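Iron-regulated ABC transporter siderophore-binding protein SirA (Staphylococcus aureus subsp. aureus, PDB 3MWF) binds the ferric siderophore staphyloferrin B and probably delivers it to an ABC transporter for iron uptake. Local coordinates at residues K22-T32 with V40-W49; W49-Y57 with E268-K278. All blocks are in the same frame, centred on the assembly; numbering follows the deposited sequence. Where two conformers were deposited one is given.

Interaction 1 (K22-T32 with V40-W49); sequences KRVVTLYQGAT and VKPVGAVESW. With SE8 (5-[(2-{[(3S)-5-{[(2S)-2-amino-2-carboxyethyl]amino}-3-carboxy-3-hydroxy-5-oxopentanoyl]amino}ethyl)amino]-2,5-dioxopentanoic acid), chain C.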
loop_
_atom_site.group_PDB
_atom_site.type_symbol
_atom_site.label_atom_id
_atom_site.label_comp_id
_atom_site.label_asym_id
_atom_site.label_seq_id
_atom_site.Cartn_x
_atom_site.Cartn_y
_atom_site.Cartn_z
ATOM N N LYS A 22 10.361 -15.655 -16.788
ATOM C CA LYS A 22 9.204 -16.513 -16.504
ATOM C C LYS A 22 9.174 -17.017 -15.062
ATOM O O LYS A 22 8.175 -17.595 -14.618
ATOM C CB LYS A 22 9.165 -17.707 -17.470
ATOM C CG LYS A 22 8.376 -17.444 -18.747
ATOM C CD LYS A 22 9.274 -17.241 -19.971
ATOM C CE LYS A 22 8.429 -17.060 -21.249
ATOM N NZ LYS A 22 7.385 -15.977 -21.118
ATOM N N ARG A 23 10.269 -16.819 -14.335
ATOM C CA ARG A 23 10.369 -17.256 -12.951
ATOM C C ARG A 23 10.701 -16.049 -12.079
ATOM O O ARG A 23 11.876 -15.742 -11.866
ATOM C CB ARG A 23 11.450 -18.330 -12.791
ATOM C CG ARG A 23 11.200 -19.588 -13.614
ATOM C CD ARG A 23 12.289 -20.630 -13.362
ATOM N NE ARG A 23 12.318 -21.076 -11.971
ATOM C CZ ARG A 23 11.450 -21.938 -11.436
ATOM N NH1 ARG A 23 10.487 -22.472 -12.187
ATOM N NH2 ARG A 23 11.549 -22.271 -10.155
ATOM N N VAL A 24 9.676 -15.346 -11.609
ATOM C CA VAL A 24 9.890 -14.105 -10.863
ATOM C C VAL A 24 9.658 -14.303 -9.368
ATOM O O VAL A 24 8.746 -15.038 -8.965
ATOM C CB VAL A 24 9.022 -12.945 -11.424
ATOM C CG1 VAL A 24 7.547 -13.217 -11.205
ATOM C CG2 VAL A 24 9.419 -11.602 -10.797
ATOM N N VAL A 25 10.515 -13.680 -8.557
ATOM C CA VAL A 25 10.408 -13.696 -7.105
ATOM C C VAL A 25 10.081 -12.269 -6.692
ATOM O O VAL A 25 10.791 -11.344 -7.066
ATOM C CB VAL A 25 11.702 -14.192 -6.434
ATOM C CG1 VAL A 25 11.677 -13.927 -4.922
ATOM C CG2 VAL A 25 11.892 -15.695 -6.722
ATOM N N THR A 26 9.012 -12.109 -5.914
ATOM C CA THR A 26 8.541 -10.788 -5.484
ATOM C C THR A 26 8.792 -10.607 -4.008
ATOM O O THR A 26 8.340 -11.417 -3.188
ATOM C CB THR A 26 7.046 -10.594 -5.839
ATOM O OG1 THR A 26 6.300 -11.762 -5.442
ATOM C CG2 THR A 26 6.886 -10.365 -7.320
ATOM N N LEU A 27 9.510 -9.534 -3.657
ATOM C CA LEU A 27 9.983 -9.311 -2.275
ATOM C C LEU A 27 9.223 -8.253 -1.489
ATOM O O LEU A 27 9.647 -7.880 -0.407
ATOM C CB LEU A 27 11.481 -8.961 -2.274
ATOM C CG LEU A 27 12.362 -10.066 -2.892
ATOM C CD1 LEU A 27 13.824 -9.669 -2.766
ATOM C CD2 LEU A 27 12.143 -11.404 -2.200
ATOM N N TYR A 28 8.118 -7.759 -2.045
ATOM C CA TYR A 28 7.169 -7.033 -1.204
ATOM C C TYR A 28 5.735 -7.314 -1.628
ATOM O O TYR A 28 5.498 -7.702 -2.761
ATOM C CB TYR A 28 7.475 -5.530 -1.175
ATOM C CG TYR A 28 7.490 -4.782 -2.473
ATOM C CD1 TYR A 28 8.678 -4.670 -3.216
ATOM C CD2 TYR A 28 6.364 -4.069 -2.907
ATOM C CE1 TYR A 28 8.714 -3.899 -4.392
ATOM C CE2 TYR A 28 6.388 -3.318 -4.086
ATOM C CZ TYR A 28 7.577 -3.209 -4.797
ATOM O OH TYR A 28 7.642 -2.461 -5.951
ATOM N N GLN A 29 4.783 -7.103 -0.711
ATOM C CA GLN A 29 3.393 -7.510 -0.963
ATOM C C GLN A 29 2.865 -6.987 -2.292
ATOM O O GLN A 29 2.225 -7.713 -3.043
ATOM C CB GLN A 29 2.493 -6.949 0.154
ATOM C CG GLN A 29 3.041 -7.130 1.583
ATOM C CD GLN A 29 3.159 -8.584 1.987
ATOM O OE1 GLN A 29 2.221 -9.353 1.822
ATOM N NE2 GLN A 29 4.332 -8.971 2.512
ATOM N N GLY A 30 3.089 -5.701 -2.567
ATOM C CA GLY A 30 2.498 -5.080 -3.756
ATOM C C GLY A 30 3.068 -5.647 -5.040
ATOM O O GLY A 30 2.372 -5.707 -6.030
ATOM N N ALA A 31 4.342 -6.038 -5.011
ATOM C CA ALA A 31 5.001 -6.628 -6.173
ATOM C C ALA A 31 4.349 -7.979 -6.463
ATOM O O ALA A 31 4.082 -8.325 -7.616
ATOM C CB ALA A 31 6.502 -6.782 -5.906
ATOM N N THR A 32 4.052 -8.732 -5.409
ATOM C CA THR A 32 3.343 -10.024 -5.589
ATOM C C THR A 32 1.984 -9.831 -6.244
ATOM O O THR A 32 1.610 -10.564 -7.187
ATOM C CB THR A 32 3.184 -10.714 -4.246
ATOM O OG1 THR A 32 4.487 -10.871 -3.675
ATOM C CG2 THR A 32 2.587 -12.128 -4.436
ATOM N N VAL A 40 1.374 -13.049 -14.334
ATOM C CA VAL A 40 2.591 -13.798 -14.039
ATOM C C VAL A 40 2.605 -14.286 -12.589
ATOM O O VAL A 40 2.841 -13.487 -11.674
ATOM C CB VAL A 40 3.861 -12.933 -14.304
ATOM C CG1 VAL A 40 5.134 -13.741 -14.077
ATOM C CG2 VAL A 40 3.855 -12.353 -15.704
ATOM N N LYS A 41 2.365 -15.580 -12.370
ATOM C CA LYS A 41 2.420 -16.153 -11.020
ATOM C C LYS A 41 3.873 -16.292 -10.551
ATOM O O LYS A 41 4.643 -17.044 -11.151
ATOM C CB LYS A 41 1.727 -17.525 -10.961
ATOM C CG LYS A 41 0.257 -17.539 -11.399
ATOM C CD LYS A 41 0.110 -18.010 -12.850
ATOM C CE LYS A 41 -1.339 -18.335 -13.202
ATOM N NZ LYS A 41 -1.890 -19.404 -12.306
ATOM N N PRO A 42 4.256 -15.572 -9.475
ATOM C CA PRO A 42 5.623 -15.654 -8.980
ATOM C C PRO A 42 5.998 -17.080 -8.563
ATOM O O PRO A 42 5.162 -17.813 -8.037
ATOM C CB PRO A 42 5.625 -14.716 -7.755
ATOM C CG PRO A 42 4.492 -13.787 -7.982
ATOM C CD PRO A 42 3.436 -14.649 -8.663
ATOM N N VAL A 43 7.239 -17.474 -8.822
ATOM C CA VAL A 43 7.718 -18.752 -8.317
ATOM C C VAL A 43 8.022 -18.684 -6.824
ATOM O O VAL A 43 8.029 -19.708 -6.125
ATOM C CB VAL A 43 8.893 -19.330 -9.149
ATOM C CG1 VAL A 43 8.421 -19.524 -10.602
ATOM C CG2 VAL A 43 10.150 -18.442 -9.061
ATOM N N GLY A 44 8.269 -17.458 -6.344
ATOM C CA GLY A 44 8.568 -17.205 -4.939
ATOM C C GLY A 44 8.039 -15.836 -4.530
ATOM O O GLY A 44 8.002 -14.925 -5.332
ATOM N N ALA A 45 7.629 -15.720 -3.275
ATOM C CA ALA A 45 7.096 -14.448 -2.734
ATOM C C ALA A 45 7.395 -14.352 -1.271
ATOM O O ALA A 45 7.476 -15.359 -0.571
ATOM C CB ALA A 45 5.601 -14.338 -2.962
ATOM N N VAL A 46 7.532 -13.124 -0.767
ATOM C CA VAL A 46 7.582 -12.969 0.673
ATOM C C VAL A 46 6.205 -13.315 1.287
ATOM O O VAL A 46 5.173 -13.220 0.622
ATOM C CB VAL A 46 8.031 -11.547 1.103
ATOM C CG1 VAL A 46 9.574 -11.363 0.814
ATOM C CG2 VAL A 46 7.155 -10.442 0.452
ATOM N N GLU A 47 6.228 -13.778 2.529
ATOM C CA GLU A 47 4.970 -14.113 3.218
ATOM C C GLU A 47 4.103 -12.860 3.397
ATOM O O GLU A 47 4.619 -11.751 3.494
ATOM C CB GLU A 47 5.255 -14.771 4.563
ATOM C CG GLU A 47 5.661 -13.850 5.656
ATOM C CD GLU A 47 6.056 -14.573 6.921
ATOM O OE1 GLU A 47 6.228 -15.808 6.875
ATOM O OE2 GLU A 47 6.239 -13.883 7.941
ATOM N N SER A 48 2.794 -13.050 3.449
ATOM C CA SER A 48 1.883 -11.959 3.741
ATOM C C SER A 48 2.069 -11.462 5.166
ATOM O O SER A 48 2.497 -12.205 6.058
ATOM C CB SER A 48 0.436 -12.410 3.512
ATOM O OG SER A 48 0.174 -13.617 4.243
ATOM N N TRP A 49 1.714 -10.201 5.416
ATOM C CA TRP A 49 1.898 -9.653 6.732
ATOM C C TRP A 49 0.935 -10.248 7.759
ATOM O O TRP A 49 1.271 -10.382 8.953
ATOM C CB TRP A 49 1.652 -8.145 6.709
ATOM C CG TRP A 49 2.718 -7.306 6.054
ATOM C CD1 TRP A 49 2.575 -6.556 4.923
ATOM C CD2 TRP A 49 4.059 -7.111 6.509
ATOM N NE1 TRP A 49 3.769 -5.917 4.616
ATOM C CE2 TRP A 49 4.687 -6.219 5.588
ATOM C CE3 TRP A 49 4.787 -7.582 7.604
ATOM C CZ2 TRP A 49 6.020 -5.795 5.727
ATOM C CZ3 TRP A 49 6.131 -7.174 7.747
ATOM C CH2 TRP A 49 6.727 -6.273 6.813
HETATM C C1 SE8 C . 7.521 -3.535 9.270
HETATM C C2 SE8 C . 6.294 -3.389 10.126
HETATM C C3 SE8 C . 5.187 -4.314 9.645
HETATM N N4 SE8 C . 4.683 -3.958 8.323
HETATM C C5 SE8 C . 3.633 -3.179 8.162
HETATM C C6 SE8 C . 3.315 -2.752 6.750
HETATM C C7 SE8 C . 4.148 -1.536 6.348
HETATM C C8 SE8 C . 3.904 -1.265 4.852
HETATM C C9 SE8 C . 4.492 0.050 4.344
HETATM N N10 SE8 C . 5.646 0.462 4.866
HETATM C C11 SE8 C . 6.233 1.687 4.372
HETATM C C12 SE8 C . 7.595 1.425 3.755
HETATM N N13 SE8 C . 8.399 2.636 3.662
HETATM C C14 SE8 C . 9.145 3.143 4.688
HETATM C C15 SE8 C . 9.509 2.262 5.846
HETATM C C16 SE8 C . 8.258 2.291 6.688
HETATM C C17 SE8 C . 7.964 1.048 7.468
HETATM C C18 SE8 C . 7.803 1.286 8.894
HETATM O O19 SE8 C . 8.232 -4.563 9.416
HETATM O O20 SE8 C . 7.811 -2.606 8.489
HETATM N N21 SE8 C . 5.851 -1.981 10.092
HETATM O O22 SE8 C . 2.928 -2.788 9.071
HETATM C C23 SE8 C . 3.790 -0.344 7.218
HETATM O O24 SE8 C . 2.717 0.274 7.008
HETATM O O25 SE8 C . 4.578 0.020 8.127
HETATM O O26 SE8 C . 5.534 -1.819 6.612
HETATM O O27 SE8 C . 3.903 0.675 3.468
HETATM O O28 SE8 C . 9.512 4.303 4.725
HETATM O O29 SE8 C . 7.733 -0.045 6.942
HETATM O O30 SE8 C . 7.118 0.498 9.538
HETATM O O31 SE8 C . 8.319 2.301 9.426
HETATM O O HOH W 1 7.192 -16.517 -12.234
HETATM O O HOH W 2 3.907 -11.263 -1.097
#
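Strand 24-26, helix 29-37 and strand 44-45 form a beta-alpha-beta unit, and this contact joins its two parallel strands. Val25 pairs with Gly44 and Thr26 with Ala45. Thr26 N donates to Gly44 O at 3.0 Å, and Thr26 O takes Val46 N at 3.1 Å. Where strand 24-26 begins, Val43 N donates to Val24 O. A water bridges Lys22 O, Val24 N and Lys41 O there.

On one face of the sheet, Thr26 OG1 and Thr32 OG1 share a 2.7 Å hydrogen bond, with Ala45 CB packed against both oxygens. A second water links Thr32 OG1 to Val46 O. At the edge of the contact, Val43 CG1 sits over the centre of the Arg23 guanidinium. That group is held by Leu82 O and Lys83 O.

Gln29 starts the helix and bends back at chi2 (-64°), which turns its amide toward 47-49. NE2 donates to Glu47 O at 3.0 Å, nearly straight at 174°, and also bonds Glu71 OE1. The amide is tilted 39° against the Trp49 indole, with NE2 above one face near the rim. Gln29 CG comes within 3.3 Å of Trp49 NE1. SE8 N4 lies over the opposite face, toward the rim, 3.4 Å from Trp49 CH2.

The two bonds from NE2 probably fix the amide's rotation, so the indole is backed by a positioned group on the side away from the siderophore.

Interaction 2 (W49-Y57 with E268-K278); sequences WTQKPKFEY and EITWNLAGGYK. With SE8 (5-[(2-{[(3S)-5-{[(2S)-2-amino-2-carboxyethyl]amino}-3-carboxy-3-hydroxy-5-oxopentanoyl]amino}ethyl)amino]-2,5-dioxopentanoic acid), chain C.
Phe55 CG and Ile269 CG1 each stand anti to their carbonyl carbon (chi1 -72° and -61°), which brings the two side chains alongside, pointing opposite ways. Ile269 CG2, anti to its backbone N, lies over the centre of the Phe55 ring, a CH-pi contact of 4.0 Å to the centroid. Ile269 CD1 reaches the rim at Phe55 CD1, 3.7 Å away. The same methyl meets the flat amide of Gln51, 3.3 Å from OE1. That oxygen also accepts Glu56 N at 2.8 Å, which steadies the amide within the loop.

Leu273 crosses Phe55 at about a right angle, with CB 3.8 Å from Phe55 CZ. Its CD1 packs on Thr50 CG2, and its CD2 faces SE8 C6. Leu273 O lies at the edge of the Trp49 indole, near its plane. Asn272 ND2 donates to SE8 O24 at 2.8 Å, so the helix carries both a polar and an apolar contact to the siderophore.

No direct hydrogen bond joins the segments, but two waters do. One lies between Thr50 OG1 and Glu268 OE2, donating to OE2, while Glu268 OE1 is hydrogen-bonded to Ser228. The other donates to Tyr57 OH and Ala274 O. Ala274 CB touches Tyr57 OH at 3.5 Å, and the hydroxyl is also bonded to Asp33.

Loop 49-57, from the sheet of strands 24-26 and 44-45, thus packs on helix 268-273, which follows strand 262-263 of the second sheet, at the siderophore pocket, as in the two-lobed binding proteins of this family. Gln29 of helix 29-37 touches Phe55, and Asp33 of that helix accepts Lys278 N of helix 277-290.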
loop_
_atom_site.group_PDB
_atom_site.type_symbol
_atom_site.label_atom_id
_atom_site.label_comp_id
_atom_site.label_asym_id
_atom_site.label_seq_id
_atom_site.Cartn_x
_atom_site.Cartn_y
_atom_site.Cartn_z
ATOM N N TRP A 49 1.714 -10.201 5.416
ATOM C CA TRP A 49 1.898 -9.653 6.732
ATOM C C TRP A 49 0.935 -10.248 7.759
ATOM O O TRP A 49 1.271 -10.382 8.953
ATOM C CB TRP A 49 1.652 -8.145 6.709
ATOM C CG TRP A 49 2.718 -7.306 6.054
ATOM C CD1 TRP A 49 2.575 -6.556 4.923
ATOM C CD2 TRP A 49 4.059 -7.111 6.509
ATOM N NE1 TRP A 49 3.769 -5.917 4.616
ATOM C CE2 TRP A 49 4.687 -6.219 5.588
ATOM C CE3 TRP A 49 4.787 -7.582 7.604
ATOM C CZ2 TRP A 49 6.020 -5.795 5.727
ATOM C CZ3 TRP A 49 6.131 -7.174 7.747
ATOM C CH2 TRP A 49 6.727 -6.273 6.813
ATOM N N THR A 50 -0.266 -10.547 7.298
ATOM C CA THR A 50 -1.270 -11.238 8.144
ATOM C C THR A 50 -1.851 -12.338 7.277
ATOM O O THR A 50 -1.497 -12.443 6.096
ATOM C CB THR A 50 -2.410 -10.296 8.604
ATOM O OG1 THR A 50 -3.108 -9.806 7.442
ATOM C CG2 THR A 50 -1.879 -9.140 9.467
ATOM N N GLN A 51 -2.736 -13.167 7.848
ATOM C CA GLN A 51 -3.251 -14.331 7.100
ATOM C C GLN A 51 -2.097 -15.156 6.520
ATOM O O GLN A 51 -2.207 -15.671 5.422
ATOM C CB GLN A 51 -4.187 -13.904 5.975
ATOM C CG GLN A 51 -5.393 -13.094 6.495
ATOM C CD GLN A 51 -6.366 -12.711 5.410
ATOM O OE1 GLN A 51 -6.033 -12.678 4.229
ATOM N NE2 GLN A 51 -7.606 -12.415 5.819
ATOM N N LYS A 52 -1.027 -15.315 7.296
ATOM C CA LYS A 52 0.177 -15.963 6.762
ATOM C C LYS A 52 -0.126 -17.388 6.327
ATOM O O LYS A 52 -0.934 -18.064 6.976
ATOM C CB LYS A 52 1.262 -16.008 7.834
ATOM C CG LYS A 52 1.736 -14.655 8.315
ATOM C CD LYS A 52 2.955 -14.810 9.221
ATOM C CE LYS A 52 3.455 -13.442 9.648
ATOM N NZ LYS A 52 4.888 -13.523 10.132
ATOM N N PRO A 53 0.541 -17.882 5.283
ATOM C CA PRO A 53 1.622 -17.251 4.507
ATOM C C PRO A 53 1.164 -16.430 3.302
ATOM O O PRO A 53 2.006 -15.755 2.694
ATOM C CB PRO A 53 2.414 -18.468 4.021
ATOM C CG PRO A 53 1.391 -19.464 3.785
ATOM C CD PRO A 53 0.405 -19.310 4.921
ATOM N N LYS A 54 -0.124 -16.492 2.944
ATOM C CA LYS A 54 -0.626 -15.854 1.729
ATOM C C LYS A 54 -1.996 -15.243 1.997
ATOM O O LYS A 54 -2.898 -15.925 2.487
ATOM C CB LYS A 54 -0.764 -16.887 0.591
ATOM C CG LYS A 54 0.587 -17.496 0.130
ATOM C CD LYS A 54 0.371 -18.754 -0.711
ATOM C CE LYS A 54 1.742 -19.403 -1.039
ATOM N NZ LYS A 54 1.539 -20.704 -1.745
ATOM N N PHE A 55 -2.157 -13.965 1.677
ATOM C CA PHE A 55 -3.450 -13.317 1.871
ATOM C C PHE A 55 -4.565 -14.091 1.173
ATOM O O PHE A 55 -4.409 -14.535 0.020
ATOM C CB PHE A 55 -3.463 -11.896 1.289
ATOM C CG PHE A 55 -2.654 -10.902 2.065
ATOM C CD1 PHE A 55 -2.871 -10.711 3.431
ATOM C CD2 PHE A 55 -1.704 -10.098 1.410
ATOM C CE1 PHE A 55 -2.138 -9.770 4.160
ATOM C CE2 PHE A 55 -0.977 -9.167 2.117
ATOM C CZ PHE A 55 -1.166 -8.982 3.485
ATOM N N GLU A 56 -5.693 -14.227 1.866
ATOM C CA GLU A 56 -6.869 -14.922 1.320
ATOM C C GLU A 56 -7.265 -14.463 -0.089
ATOM O O GLU A 56 -7.551 -15.281 -0.975
ATOM C CB GLU A 56 -8.059 -14.770 2.280
ATOM C CG GLU A 56 -9.237 -15.666 1.932
ATOM C CD GLU A 56 -8.977 -17.108 2.332
ATOM O OE1 GLU A 56 -7.834 -17.407 2.732
ATOM O OE2 GLU A 56 -9.905 -17.939 2.264
ATOM N N TYR A 57 -7.245 -13.152 -0.318
ATOM C CA TYR A 57 -7.687 -12.600 -1.594
ATOM C C TYR A 57 -6.844 -13.068 -2.795
ATOM O O TYR A 57 -7.341 -13.132 -3.912
ATOM C CB TYR A 57 -7.825 -11.055 -1.543
ATOM C CG TYR A 57 -6.536 -10.323 -1.904
ATOM C CD1 TYR A 57 -5.579 -10.071 -0.943
ATOM C CD2 TYR A 57 -6.273 -9.954 -3.219
ATOM C CE1 TYR A 57 -4.361 -9.416 -1.275
ATOM C CE2 TYR A 57 -5.088 -9.309 -3.578
ATOM C CZ TYR A 57 -4.138 -9.055 -2.589
ATOM O OH TYR A 57 -2.976 -8.422 -2.941
ATOM N N GLU A 268 -7.561 -3.898 7.075
ATOM C CA GLU A 268 -6.126 -3.519 6.967
ATOM C C GLU A 268 -5.454 -4.021 5.686
ATOM O O GLU A 268 -4.481 -3.414 5.220
ATOM C CB GLU A 268 -5.325 -3.991 8.196
ATOM C CG GLU A 268 -5.312 -5.540 8.341
ATOM C CD GLU A 268 -4.548 -6.036 9.543
ATOM O OE1 GLU A 268 -3.576 -5.418 10.017
ATOM O OE2 GLU A 268 -4.931 -7.103 10.045
ATOM N N ILE A 269 -5.938 -5.139 5.124
ATOM C CA ILE A 269 -5.291 -5.694 3.920
ATOM C C ILE A 269 -5.537 -4.784 2.723
ATOM O O ILE A 269 -4.601 -4.398 2.026
ATOM C CB ILE A 269 -5.768 -7.138 3.647
ATOM C CG1 ILE A 269 -5.382 -8.003 4.838
ATOM C CG2 ILE A 269 -5.153 -7.676 2.348
ATOM C CD1 ILE A 269 -6.035 -9.413 4.784
ATOM N N THR A 270 -6.797 -4.397 2.548
ATOM C CA THR A 270 -7.175 -3.437 1.499
ATOM C C THR A 270 -6.517 -2.066 1.698
ATOM O O THR A 270 -6.026 -1.453 0.738
ATOM C CB THR A 270 -8.686 -3.274 1.492
ATOM O OG1 THR A 270 -9.239 -4.521 1.073
ATOM C CG2 THR A 270 -9.153 -2.174 0.497
ATOM N N TRP A 271 -6.547 -1.599 2.944
ATOM C CA TRP A 271 -6.176 -0.229 3.249
ATOM C C TRP A 271 -4.687 0.007 3.393
ATOM O O TRP A 271 -4.247 1.163 3.336
ATOM C CB TRP A 271 -6.944 0.294 4.472
ATOM C CG TRP A 271 -8.339 0.711 4.079
ATOM C CD1 TRP A 271 -9.417 -0.117 3.848
ATOM C CD2 TRP A 271 -8.778 2.041 3.802
ATOM N NE1 TRP A 271 -10.509 0.637 3.454
ATOM C CE2 TRP A 271 -10.140 1.962 3.411
ATOM C CE3 TRP A 271 -8.151 3.300 3.841
ATOM C CZ2 TRP A 271 -10.894 3.103 3.081
ATOM C CZ3 TRP A 271 -8.895 4.437 3.513
ATOM C CH2 TRP A 271 -10.262 4.330 3.143
ATOM N N ASN A 272 -3.898 -1.059 3.594
ATOM C CA ASN A 272 -2.466 -0.857 3.702
ATOM C C ASN A 272 -1.577 -2.050 3.362
ATOM O O ASN A 272 -0.520 -1.888 2.713
ATOM C CB ASN A 272 -2.082 -0.402 5.126
ATOM C CG ASN A 272 -0.653 0.089 5.181
ATOM O OD1 ASN A 272 -0.253 0.942 4.377
ATOM N ND2 ASN A 272 0.121 -0.445 6.117
ATOM N N LEU A 273 -1.963 -3.236 3.823
ATOM C CA LEU A 273 -0.957 -4.334 3.788
ATOM C C LEU A 273 -0.687 -4.908 2.415
ATOM O O LEU A 273 0.474 -5.229 2.123
ATOM C CB LEU A 273 -1.329 -5.453 4.761
ATOM C CG LEU A 273 -1.437 -5.051 6.229
ATOM C CD1 LEU A 273 -1.866 -6.258 7.103
ATOM C CD2 LEU A 273 -0.193 -4.352 6.842
ATOM N N ALA A 274 -1.729 -5.069 1.600
ATOM C CA ALA A 274 -1.563 -5.699 0.298
ATOM C C ALA A 274 -0.680 -4.872 -0.639
ATOM O O ALA A 274 0.114 -5.435 -1.413
ATOM C CB ALA A 274 -2.921 -6.025 -0.343
ATOM N N GLY A 275 -0.821 -3.553 -0.568
ATOM C CA GLY A 275 0.132 -2.633 -1.189
ATOM C C GLY A 275 0.088 -2.559 -2.694
ATOM O O GLY A 275 0.956 -1.925 -3.303
ATOM N N GLY A 276 -0.932 -3.175 -3.312
ATOM C CA GLY A 276 -0.815 -3.521 -4.723
ATOM C C GLY A 276 -1.855 -2.904 -5.619
ATOM O O GLY A 276 -2.559 -1.949 -5.238
ATOM N N TYR A 277 -1.956 -3.490 -6.817
ATOM C CA TYR A 277 -2.898 -3.034 -7.819
ATOM C C TYR A 277 -4.323 -3.420 -7.471
ATOM O O TYR A 277 -5.222 -2.568 -7.460
ATOM C CB TYR A 277 -2.536 -3.588 -9.196
ATOM C CG TYR A 277 -3.546 -3.122 -10.209
ATOM C CD1 TYR A 277 -3.485 -1.839 -10.718
ATOM C CD2 TYR A 277 -4.631 -3.943 -10.565
ATOM C CE1 TYR A 277 -4.458 -1.365 -11.620
ATOM C CE2 TYR A 277 -5.599 -3.479 -11.458
ATOM C CZ TYR A 277 -5.503 -2.206 -11.969
ATOM O OH TYR A 277 -6.458 -1.767 -12.860
ATOM N N LYS A 278 -4.536 -4.697 -7.161
ATOM C CA LYS A 278 -5.905 -5.164 -6.885
ATOM C C LYS A 278 -6.582 -4.414 -5.731
ATOM O O LYS A 278 -7.772 -4.081 -5.819
ATOM C CB LYS A 278 -5.928 -6.678 -6.640
ATOM C CG LYS A 278 -5.718 -7.439 -7.934
ATOM C CD LYS A 278 -5.679 -8.916 -7.679
ATOM C CE LYS A 278 -5.620 -9.669 -9.021
ATOM N NZ LYS A 278 -6.956 -9.719 -9.733
HETATM C C1 SE8 C . 7.521 -3.535 9.270
HETATM C C2 SE8 C . 6.294 -3.389 10.126
HETATM C C3 SE8 C . 5.187 -4.314 9.645
HETATM N N4 SE8 C . 4.683 -3.958 8.323
HETATM C C5 SE8 C . 3.633 -3.179 8.162
HETATM C C6 SE8 C . 3.315 -2.752 6.750
HETATM C C7 SE8 C . 4.148 -1.536 6.348
HETATM C C8 SE8 C . 3.904 -1.265 4.852
HETATM C C9 SE8 C . 4.492 0.050 4.344
HETATM N N10 SE8 C . 5.646 0.462 4.866
HETATM C C11 SE8 C . 6.233 1.687 4.372
HETATM C C12 SE8 C . 7.595 1.425 3.755
HETATM N N13 SE8 C . 8.399 2.636 3.662
HETATM C C14 SE8 C . 9.145 3.143 4.688
HETATM C C15 SE8 C . 9.509 2.262 5.846
HETATM C C16 SE8 C . 8.258 2.291 6.688
HETATM C C17 SE8 C . 7.964 1.048 7.468
HETATM C C18 SE8 C . 7.803 1.286 8.894
HETATM O O19 SE8 C . 8.232 -4.563 9.416
HETATM O O20 SE8 C . 7.811 -2.606 8.489
HETATM N N21 SE8 C . 5.851 -1.981 10.092
HETATM O O22 SE8 C . 2.928 -2.788 9.071
HETATM C C23 SE8 C . 3.790 -0.344 7.218
HETATM O O24 SE8 C . 2.717 0.274 7.008
HETATM O O25 SE8 C . 4.578 0.020 8.127
HETATM O O26 SE8 C . 5.534 -1.819 6.612
HETATM O O27 SE8 C . 3.903 0.675 3.468
HETATM O O28 SE8 C . 9.512 4.303 4.725
HETATM O O29 SE8 C . 7.733 -0.045 6.942
HETATM O O30 SE8 C . 7.118 0.498 9.538
HETATM O O31 SE8 C . 8.319 2.301 9.426
HETATM O O HOH W 3 -5.589 -9.147 8.570
HETATM O O HOH W 4 -0.427 -8.485 -1.641
#

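Trp49 belongs to both contacts, and both reach SE8. Interaction 1 is mostly buried and joins neighbouring parts of one sheet, only eight residues apart in the chain. Interaction 2 is partly buried and brings together segments more than 200 residues apart. Their chemistry differs accordingly: backbone hydrogen bonds and one from the Gln29 side chain hold 22-32 to 40-49, while apolar packing and bridging waters hold 49-57 to 268-278. They meet through Gln29 against Phe55 and through the Glu47-Lys52 salt bridge, which ties the end of one segment to the loop that follows. Together they place Trp49, Asn272 and Leu273 on one siderophore pocket.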